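Local coordinates for protein branched-chain amino acid aminotransferase (Thermoproteus uzoniensis, PDB 5CE8) that is a pyridoxal 5'-phosphate-dependent branched-chain aminotransferase that probably moves amino groups between leucine, isoleucine or valine and 2-oxoglutarate, at residues D253-V258 with T265-I270; N201-R206 with I223-V228; W16-L21 with V78-E83. All blocks are in the same frame, centred on the assembly; numbering follows the deposited sequence.

How the contacts relate
Contacts 1 and 2 are buried neighbours, their centres about 11 Å apart, while contact 3 lies on the opposite side of the chain's centre, about 31 Å from contact 2 by centres and partly at the surface. Strands 254-259 and 201-206 pair in one mixed sheet, so contacts 1 and 2 share that framework; contact 3 joins the hairpin 16-21 of the separate antiparallel sheet to the start of helix 82-95. Chemistry follows place. Contact 1 is built of backbone hydrogen bonds and apolar side chains, contact 2 joins apolar packing to a water-mediated network at the cofactor phosphate, and contact 3 rests on an aromatic pair beside an exposed turn.

Contact 1 of 3, residues D253-V258 with T265-I270; sequences DEAFFV and TPIIEI
Phe257 offers one face of its ring to the delta methyl of Ile267, which sits over the ring centre with CD1 3.5 Å from the centroid, close enough to the ring normal for a clear CH-pi contact. The rest of the branch follows, bringing Ile267 CG1 to 3.5 Å from Phe257 CD2, and the two side chains cross at about a right angle. The torsion of Ile267 makes this possible: with chi1 at -67°, CG1 lies beside the backbone N and the branch reaches back over the neighbouring strand. Val142 and Ile202 add further packing around Phe257. The Phe256 ring goes to the other side of the sheet, where it lies nearly parallel to the ring of Phe203 and touches Ile284 of helix 279-292; nearer its root, Phe256 CB comes to 3.1 Å from Thr265 O.

Backbone bonds hold the two strands together. Phe257 and Thr265 form a hydrogen-bonded antiparallel pair, with Phe257 N 2.8 Å from Thr265 O and Thr265 N 2.8 Å from Phe257 O. The next bond, Ile267 N to Ala255 O at 2.8 Å, is almost straight at the hydrogen (176°). Its would-be counterpart is replaced by a water, bonded to both Ala255 N and Ile267 O, as the strands diverge; their axes make an angle of 134° rather than running fully antiparallel. Beside the water-bridged pair, Ala255 CB packs 3.9 Å from Ile267 CB.

On its far edge the strand of Ala255 meets Val205 through a classic beta bulge formed by Asp253 and Glu254. The whole is an antiparallel beta hairpin, strands 254-259 and 265-270, whose strands splay apart beyond Ile267, within the mixed sheet beside the cofactor site of a class IV aminotransferase.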
# COMPACT_ATOMS: atom_id res chain seq x y z
N ASP A 253 -6.12 -22.79 17.84
CA ASP A 253 -6.62 -23.64 18.93
C ASP A 253 -7.49 -22.90 19.92
O ASP A 253 -8.46 -23.45 20.43
CB ASP A 253 -5.45 -24.31 19.66
CG ASP A 253 -4.59 -25.17 18.70
OD1 ASP A 253 -5.18 -25.76 17.78
OD2 ASP A 253 -3.35 -25.21 18.83
N GLU A 254 -7.18 -21.62 20.09
CA GLU A 254 -7.90 -20.72 21.03
C GLU A 254 -7.61 -19.31 20.67
O GLU A 254 -6.61 -19.00 19.97
CB GLU A 254 -7.50 -20.81 22.55
CG GLU A 254 -7.07 -22.11 23.13
CD GLU A 254 -6.67 -21.99 24.59
OE1 GLU A 254 -7.30 -21.18 25.37
OE2 GLU A 254 -5.76 -22.78 24.96
N ALA A 255 -8.48 -18.44 21.18
CA ALA A 255 -8.41 -16.97 20.97
C ALA A 255 -9.15 -16.25 22.07
O ALA A 255 -10.12 -16.76 22.65
CB ALA A 255 -8.96 -16.54 19.62
N PHE A 256 -8.60 -15.13 22.43
CA PHE A 256 -9.20 -14.24 23.42
C PHE A 256 -8.80 -12.77 23.26
O PHE A 256 -7.72 -12.43 22.78
CB PHE A 256 -8.92 -14.74 24.85
CG PHE A 256 -7.47 -14.81 25.27
CD1 PHE A 256 -6.70 -15.92 24.95
CD2 PHE A 256 -6.88 -13.81 26.04
CE1 PHE A 256 -5.37 -16.06 25.42
CE2 PHE A 256 -5.58 -13.96 26.50
CZ PHE A 256 -4.79 -15.04 26.14
N PHE A 257 -9.72 -11.93 23.69
CA PHE A 257 -9.54 -10.49 23.83
C PHE A 257 -9.18 -10.16 25.28
O PHE A 257 -9.62 -10.84 26.25
CB PHE A 257 -10.85 -9.78 23.65
CG PHE A 257 -11.37 -9.69 22.25
CD1 PHE A 257 -10.67 -9.05 21.29
CD2 PHE A 257 -12.64 -10.27 21.90
CE1 PHE A 257 -11.19 -8.91 20.01
CE2 PHE A 257 -13.13 -10.16 20.63
CZ PHE A 257 -12.41 -9.46 19.67
N VAL A 258 -8.39 -9.08 25.43
CA VAL A 258 -7.95 -8.57 26.73
C VAL A 258 -8.11 -7.04 26.68
O VAL A 258 -7.96 -6.42 25.57
CB VAL A 258 -6.53 -9.02 27.16
CG1 VAL A 258 -6.40 -10.53 27.04
CG2 VAL A 258 -5.47 -8.36 26.32
N THR A 265 -11.53 -12.29 27.78
CA THR A 265 -12.77 -12.81 27.22
C THR A 265 -12.34 -13.78 26.14
O THR A 265 -11.67 -13.34 25.20
CB THR A 265 -13.64 -11.66 26.71
OG1 THR A 265 -14.03 -10.83 27.80
CG2 THR A 265 -14.85 -12.15 25.93
N PRO A 266 -12.68 -15.09 26.27
CA PRO A 266 -12.59 -16.10 25.19
C PRO A 266 -13.32 -15.63 23.91
O PRO A 266 -14.42 -15.09 24.00
CB PRO A 266 -13.40 -17.31 25.76
CG PRO A 266 -13.42 -17.13 27.19
CD PRO A 266 -13.47 -15.63 27.40
N ILE A 267 -12.75 -15.89 22.74
CA ILE A 267 -13.41 -15.70 21.47
C ILE A 267 -13.85 -17.12 20.97
O ILE A 267 -13.02 -17.92 20.69
CB ILE A 267 -12.47 -14.98 20.49
CG1 ILE A 267 -12.24 -13.58 20.97
CG2 ILE A 267 -13.17 -14.81 19.15
CD1 ILE A 267 -10.98 -12.97 20.45
N ILE A 268 -15.15 -17.43 20.95
CA ILE A 268 -15.58 -18.77 20.58
C ILE A 268 -16.08 -18.88 19.13
O ILE A 268 -16.39 -19.95 18.67
CB ILE A 268 -16.60 -19.39 21.57
CG1 ILE A 268 -17.82 -18.49 21.74
CG2 ILE A 268 -15.84 -19.73 22.87
CD1 ILE A 268 -19.04 -19.11 22.45
N GLU A 269 -16.13 -17.78 18.44
CA GLU A 269 -16.54 -17.76 17.05
C GLU A 269 -15.91 -16.60 16.37
O GLU A 269 -15.88 -15.51 16.92
CB GLU A 269 -18.01 -17.78 16.92
CG GLU A 269 -18.47 -18.25 15.60
CD GLU A 269 -19.91 -17.81 15.37
OE1 GLU A 269 -20.79 -18.54 15.77
OE2 GLU A 269 -20.18 -16.72 14.82
N ILE A 270 -15.29 -16.86 15.24
CA ILE A 270 -14.76 -15.86 14.34
C ILE A 270 -15.20 -16.16 12.92
O ILE A 270 -14.74 -17.13 12.30
CB ILE A 270 -13.22 -15.79 14.36
CG1 ILE A 270 -12.71 -15.45 15.74
CG2 ILE A 270 -12.77 -14.74 13.40
O HOH W 1 -11.06 -19.63 21.77

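Contact 2 of 3, residues N201-R206 with I223-V228; sequences NIFIVR and ITRETV. With PLP (pyridoxal-5'-phosphate), chain D.
The strand bearing Asn201 and Phe203 runs 28° from the direction of the helix bearing Arg225 and Val228, their axes 9.1 Å apart at the closest, so side chains must span the gap. Phe203 does so from the strand and Val228 from the opposite direction, the CG1 methyl of Val228 resting over one face of the ring, offset toward the rim, 3.3 Å from Phe203 CZ, in a CH-pi contact. Arg225 O approaches the same ring at its edge.

Asn201 lies across the root of Arg225, its OD1 3.4 Å from Arg225 CB. With CG of Arg225 anti to the backbone N (chi1 172°) and the chain extended from there, the guanidinium is carried past the amide to a salt bridge with Glu241. The amide of Asn201 is held in turn by a bond from ND2 to Leu220 O.

A water joins both segments to the cofactor: it donates to Asn201 OD1 at 2.7 Å and to O2P of the pyridoxal phosphate at 2.6 Å, and accepts from Arg225 N at 2.9 Å. Thr224 grips O2P twice more, through its hydroxyl and through its backbone N at 2.8 Å from O2P, while Ile223 N reaches O3P at 3.2 Å.

The phosphate is thus seated at the N-terminus of helix 223-235, where the first N-H groups, lacking acceptors within the helix, turn to the phosphate and the water; the helix dipole would probably help to stabilise its negative charge, with Asn201 acting through the water as a second-shell support.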
# COMPACT_ATOMS: atom_id res chain seq x y z
N ASN A 201 -7.08 -5.79 23.08
CA ASN A 201 -5.95 -6.45 22.39
C ASN A 201 -6.39 -7.88 22.20
O ASN A 201 -7.39 -8.34 22.81
CB ASN A 201 -4.64 -6.41 23.12
CG ASN A 201 -4.07 -4.98 23.24
OD1 ASN A 201 -3.94 -4.50 24.30
ND2 ASN A 201 -3.79 -4.33 22.14
N ILE A 202 -5.72 -8.55 21.29
CA ILE A 202 -6.10 -9.92 20.85
C ILE A 202 -4.91 -10.86 21.06
O ILE A 202 -3.74 -10.48 20.82
CB ILE A 202 -6.39 -10.00 19.33
CG1 ILE A 202 -7.38 -8.93 18.95
CG2 ILE A 202 -6.98 -11.36 18.90
CD1 ILE A 202 -7.75 -8.91 17.47
N PHE A 203 -5.22 -12.09 21.51
CA PHE A 203 -4.26 -13.17 21.66
C PHE A 203 -4.77 -14.45 20.98
O PHE A 203 -5.95 -14.82 21.08
CB PHE A 203 -4.02 -13.49 23.18
CG PHE A 203 -3.11 -12.55 23.87
CD1 PHE A 203 -3.60 -11.38 24.42
CD2 PHE A 203 -1.81 -12.92 24.19
CE1 PHE A 203 -2.82 -10.50 25.11
CE2 PHE A 203 -1.01 -12.02 24.93
CZ PHE A 203 -1.51 -10.81 25.37
N ILE A 204 -3.90 -15.19 20.30
CA ILE A 204 -4.34 -16.53 19.93
C ILE A 204 -3.47 -17.58 20.62
O ILE A 204 -2.41 -17.29 21.00
CB ILE A 204 -4.36 -16.71 18.40
CG1 ILE A 204 -2.94 -16.61 17.83
CG2 ILE A 204 -5.36 -15.70 17.79
CD1 ILE A 204 -2.89 -17.00 16.36
N VAL A 205 -3.92 -18.83 20.63
CA VAL A 205 -3.03 -19.94 20.96
C VAL A 205 -2.93 -20.83 19.74
O VAL A 205 -3.85 -21.18 19.13
CB VAL A 205 -3.39 -20.73 22.18
CG1 VAL A 205 -2.33 -21.70 22.55
CG2 VAL A 205 -3.57 -19.85 23.39
N ARG A 206 -1.72 -21.15 19.37
CA ARG A 206 -1.53 -21.87 18.13
C ARG A 206 -0.45 -22.83 18.51
O ARG A 206 0.70 -22.43 18.68
CB ARG A 206 -1.11 -20.94 17.04
CG ARG A 206 -0.72 -21.59 15.73
CD ARG A 206 -0.40 -20.52 14.70
NE ARG A 206 -0.15 -21.17 13.42
CZ ARG A 206 0.98 -21.81 13.15
NH1 ARG A 206 1.96 -21.85 14.05
NH2 ARG A 206 1.15 -22.40 11.97
N ILE A 223 -2.27 -2.47 28.91
CA ILE A 223 -1.82 -2.84 30.22
C ILE A 223 -2.41 -4.20 30.63
O ILE A 223 -1.77 -4.91 31.38
CB ILE A 223 -2.15 -1.74 31.22
CG1 ILE A 223 -1.14 -0.63 30.95
CG2 ILE A 223 -2.01 -2.23 32.68
CD1 ILE A 223 -1.36 0.70 31.59
N THR A 224 -3.60 -4.55 30.17
CA THR A 224 -4.07 -5.90 30.33
C THR A 224 -3.19 -6.86 29.51
O THR A 224 -2.80 -7.93 30.01
CB THR A 224 -5.56 -6.01 29.95
OG1 THR A 224 -6.31 -5.01 30.69
CG2 THR A 224 -6.07 -7.37 30.33
N ARG A 225 -2.84 -6.41 28.32
CA ARG A 225 -1.88 -7.13 27.43
C ARG A 225 -0.56 -7.36 28.15
O ARG A 225 -0.06 -8.51 28.17
CB ARG A 225 -1.75 -6.40 26.11
CG ARG A 225 -0.64 -6.92 25.16
CD ARG A 225 -0.49 -5.95 24.05
NE ARG A 225 0.42 -6.46 23.01
CZ ARG A 225 1.73 -6.36 23.02
NH1 ARG A 225 2.39 -5.75 24.02
NH2 ARG A 225 2.39 -6.95 22.05
N GLU A 226 -0.03 -6.29 28.77
CA GLU A 226 1.19 -6.37 29.46
C GLU A 226 1.04 -7.34 30.64
O GLU A 226 1.89 -8.25 30.86
CB GLU A 226 1.64 -5.00 29.93
CG GLU A 226 3.08 -4.93 30.43
CD GLU A 226 3.45 -3.58 30.99
OE1 GLU A 226 3.29 -2.53 30.27
OE2 GLU A 226 3.93 -3.54 32.13
N THR A 227 -0.03 -7.21 31.40
CA THR A 227 -0.27 -8.22 32.48
C THR A 227 -0.26 -9.67 31.98
O THR A 227 0.37 -10.56 32.62
CB THR A 227 -1.59 -7.83 33.23
OG1 THR A 227 -1.42 -6.46 33.65
CG2 THR A 227 -1.86 -8.68 34.32
N VAL A 228 -1.03 -9.92 30.92
CA VAL A 228 -1.09 -11.24 30.30
C VAL A 228 0.34 -11.73 29.95
O VAL A 228 0.68 -12.94 30.17
CB VAL A 228 -2.02 -11.25 29.11
CG1 VAL A 228 -1.84 -12.48 28.20
CG2 VAL A 228 -3.50 -11.20 29.58
N1 PLP D . -6.95 -1.55 22.34
C2 PLP D . -7.29 -0.29 22.12
C2A PLP D . -7.53 0.22 20.73
C3 PLP D . -7.55 0.62 23.23
O3 PLP D . -8.00 1.91 22.98
C4 PLP D . -7.36 0.10 24.61
C4A PLP D . -7.58 0.95 25.85
C5 PLP D . -6.94 -1.33 24.72
C6 PLP D . -6.77 -2.07 23.52
C5A PLP D . -6.76 -2.07 26.01
O4P PLP D . -5.86 -1.45 26.85
P PLP D . -5.93 -1.76 28.40
O1P PLP D . -7.36 -1.39 28.94
O2P PLP D . -5.46 -3.14 28.58
O3P PLP D . -5.02 -0.79 29.10
O HOH W 2 -4.87 -4.91 26.82

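Contact 3 of 3, residues W16-L21 with V78-E83; sequences WLDGRL and VPYTAE
Trp16 and Tyr80 form an edge-to-face aromatic pair between a beta hairpin of the antiparallel sheet and the approach to helix 82-95. The indole points its six-membered ring, edge first, at one face of the phenol: Trp16 CH2 stands 3.7 Å from Tyr80 CZ, offset toward the rim, and the ring planes are 62° apart. The two side chains come from opposite directions; with CG of Trp16 anti to the backbone N (chi1 -171°), the indole lies on the carbonyl side of its residue, where its six-membered ring meets Tyr80.

The phenol then runs on to the turn of the hairpin. Its OH lies against the backbone of Asp18, with Tyr80 OH 3.2 Å from Asp18 C, while Asp18 OD1 stands near the plane of the phenol at its edge, 3.6 Å from Tyr80 OH. The carboxylate has firmer partners elsewhere: OD2 is bonded to Ser125 OG and OD1 to Val126 N, both of the adjoining strand 125-132, which fixes the flank of the turn against the sheet.

Further out, the turn itself sets the positions. Leu17 to Arg20 make a type I' turn, closed by Leu17 N to Arg20 O at 2.8 Å and by Arg20 N to Leu17 O at 3.0 Å. It folds Gly19 back over the indole, its N 3.2 Å above the Trp16 ring plane. The indole also packs on Ala88 and Thr92, so helix 82-95 covers this part of the hairpin. Just after Tyr80 the same helix begins with a capping box: the Thr81 hydroxyl caps a backbone N in its first turn, and the carboxylate oxygen OE2 of Glu84 accepts in return from Thr81 N.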
# COMPACT_ATOMS: atom_id res chain seq x y z
N TRP A 16 -13.98 14.43 39.51
CA TRP A 16 -12.87 15.35 39.64
C TRP A 16 -12.68 16.09 38.34
O TRP A 16 -12.56 15.52 37.23
CB TRP A 16 -11.66 14.57 40.14
CG TRP A 16 -10.41 15.21 40.57
CD1 TRP A 16 -9.97 15.29 41.84
CD2 TRP A 16 -9.30 15.65 39.75
NE1 TRP A 16 -8.72 15.82 41.86
CE2 TRP A 16 -8.27 16.04 40.60
CE3 TRP A 16 -9.09 15.78 38.41
CZ2 TRP A 16 -7.05 16.51 40.16
CZ3 TRP A 16 -7.84 16.24 37.97
CH2 TRP A 16 -6.87 16.63 38.83
N LEU A 17 -12.57 17.39 38.49
CA LEU A 17 -12.37 18.26 37.42
C LEU A 17 -11.34 19.28 37.84
O LEU A 17 -11.57 20.10 38.73
CB LEU A 17 -13.71 18.86 37.14
CG LEU A 17 -13.79 19.76 35.93
CD1 LEU A 17 -12.97 19.20 34.82
CD2 LEU A 17 -15.22 19.93 35.43
N ASP A 18 -10.17 19.21 37.24
CA ASP A 18 -9.13 20.14 37.55
C ASP A 18 -8.86 20.45 39.02
O ASP A 18 -8.78 21.63 39.49
CB ASP A 18 -9.35 21.40 36.74
CG ASP A 18 -8.83 21.25 35.31
OD1 ASP A 18 -8.18 20.25 35.01
OD2 ASP A 18 -9.10 22.12 34.50
N GLY A 19 -8.67 19.38 39.74
CA GLY A 19 -8.36 19.49 41.14
C GLY A 19 -9.51 19.81 42.05
O GLY A 19 -9.22 20.14 43.16
N ARG A 20 -10.79 19.71 41.60
CA ARG A 20 -12.02 19.93 42.42
C ARG A 20 -12.98 18.81 42.20
O ARG A 20 -13.13 18.30 41.07
CB ARG A 20 -12.76 21.23 42.04
CG ARG A 20 -13.86 21.72 43.00
CD ARG A 20 -14.73 22.82 42.38
NE ARG A 20 -15.90 23.23 43.19
CZ ARG A 20 -16.88 24.02 42.74
NH1 ARG A 20 -16.84 24.46 41.49
NH2 ARG A 20 -17.89 24.36 43.54
N LEU A 21 -13.65 18.43 43.30
CA LEU A 21 -14.68 17.41 43.22
C LEU A 21 -15.98 18.15 42.96
O LEU A 21 -16.37 19.00 43.71
CB LEU A 21 -14.76 16.58 44.47
CG LEU A 21 -14.25 15.12 44.59
CD1 LEU A 21 -13.52 14.52 43.37
CD2 LEU A 21 -13.50 14.90 45.91
N VAL A 78 -0.57 18.38 29.61
CA VAL A 78 -1.32 17.96 30.81
C VAL A 78 -0.59 18.49 32.04
O VAL A 78 0.49 18.04 32.36
CB VAL A 78 -1.49 16.44 30.83
CG1 VAL A 78 -2.18 16.00 32.12
CG2 VAL A 78 -2.32 16.01 29.64
N PRO A 79 -1.18 19.46 32.77
CA PRO A 79 -0.40 20.06 33.84
C PRO A 79 -0.42 19.31 35.16
O PRO A 79 -0.43 19.92 36.20
CB PRO A 79 -1.07 21.44 33.99
CG PRO A 79 -2.49 21.21 33.61
CD PRO A 79 -2.46 20.16 32.55
N TYR A 80 -0.46 18.00 35.13
CA TYR A 80 -0.48 17.19 36.34
C TYR A 80 0.47 16.04 36.20
O TYR A 80 0.62 15.48 35.11
CB TYR A 80 -1.85 16.60 36.53
CG TYR A 80 -2.91 17.59 36.86
CD1 TYR A 80 -2.99 18.15 38.15
CD2 TYR A 80 -3.82 18.03 35.88
CE1 TYR A 80 -4.00 19.07 38.46
CE2 TYR A 80 -4.80 18.94 36.18
CZ TYR A 80 -4.90 19.46 37.46
OH TYR A 80 -5.88 20.41 37.76
N THR A 81 1.02 15.59 37.31
CA THR A 81 1.88 14.40 37.21
C THR A 81 1.02 13.14 37.38
O THR A 81 -0.17 13.16 37.76
CB THR A 81 2.93 14.45 38.29
OG1 THR A 81 2.21 14.44 39.54
CG2 THR A 81 3.75 15.69 38.16
N ALA A 82 1.65 12.04 37.11
CA ALA A 82 1.06 10.72 37.28
C ALA A 82 0.58 10.55 38.70
O ALA A 82 -0.49 9.99 38.96
CB ALA A 82 2.11 9.68 36.99
N GLU A 83 1.41 11.03 39.61
CA GLU A 83 1.24 10.86 41.03
C GLU A 83 0.03 11.65 41.47
O GLU A 83 -0.86 11.09 42.08
CB GLU A 83 2.56 11.27 41.74
CG GLU A 83 2.43 11.85 43.16
CD GLU A 83 3.22 11.05 44.16
OE1 GLU A 83 4.26 11.56 44.64
OE2 GLU A 83 2.78 9.91 44.39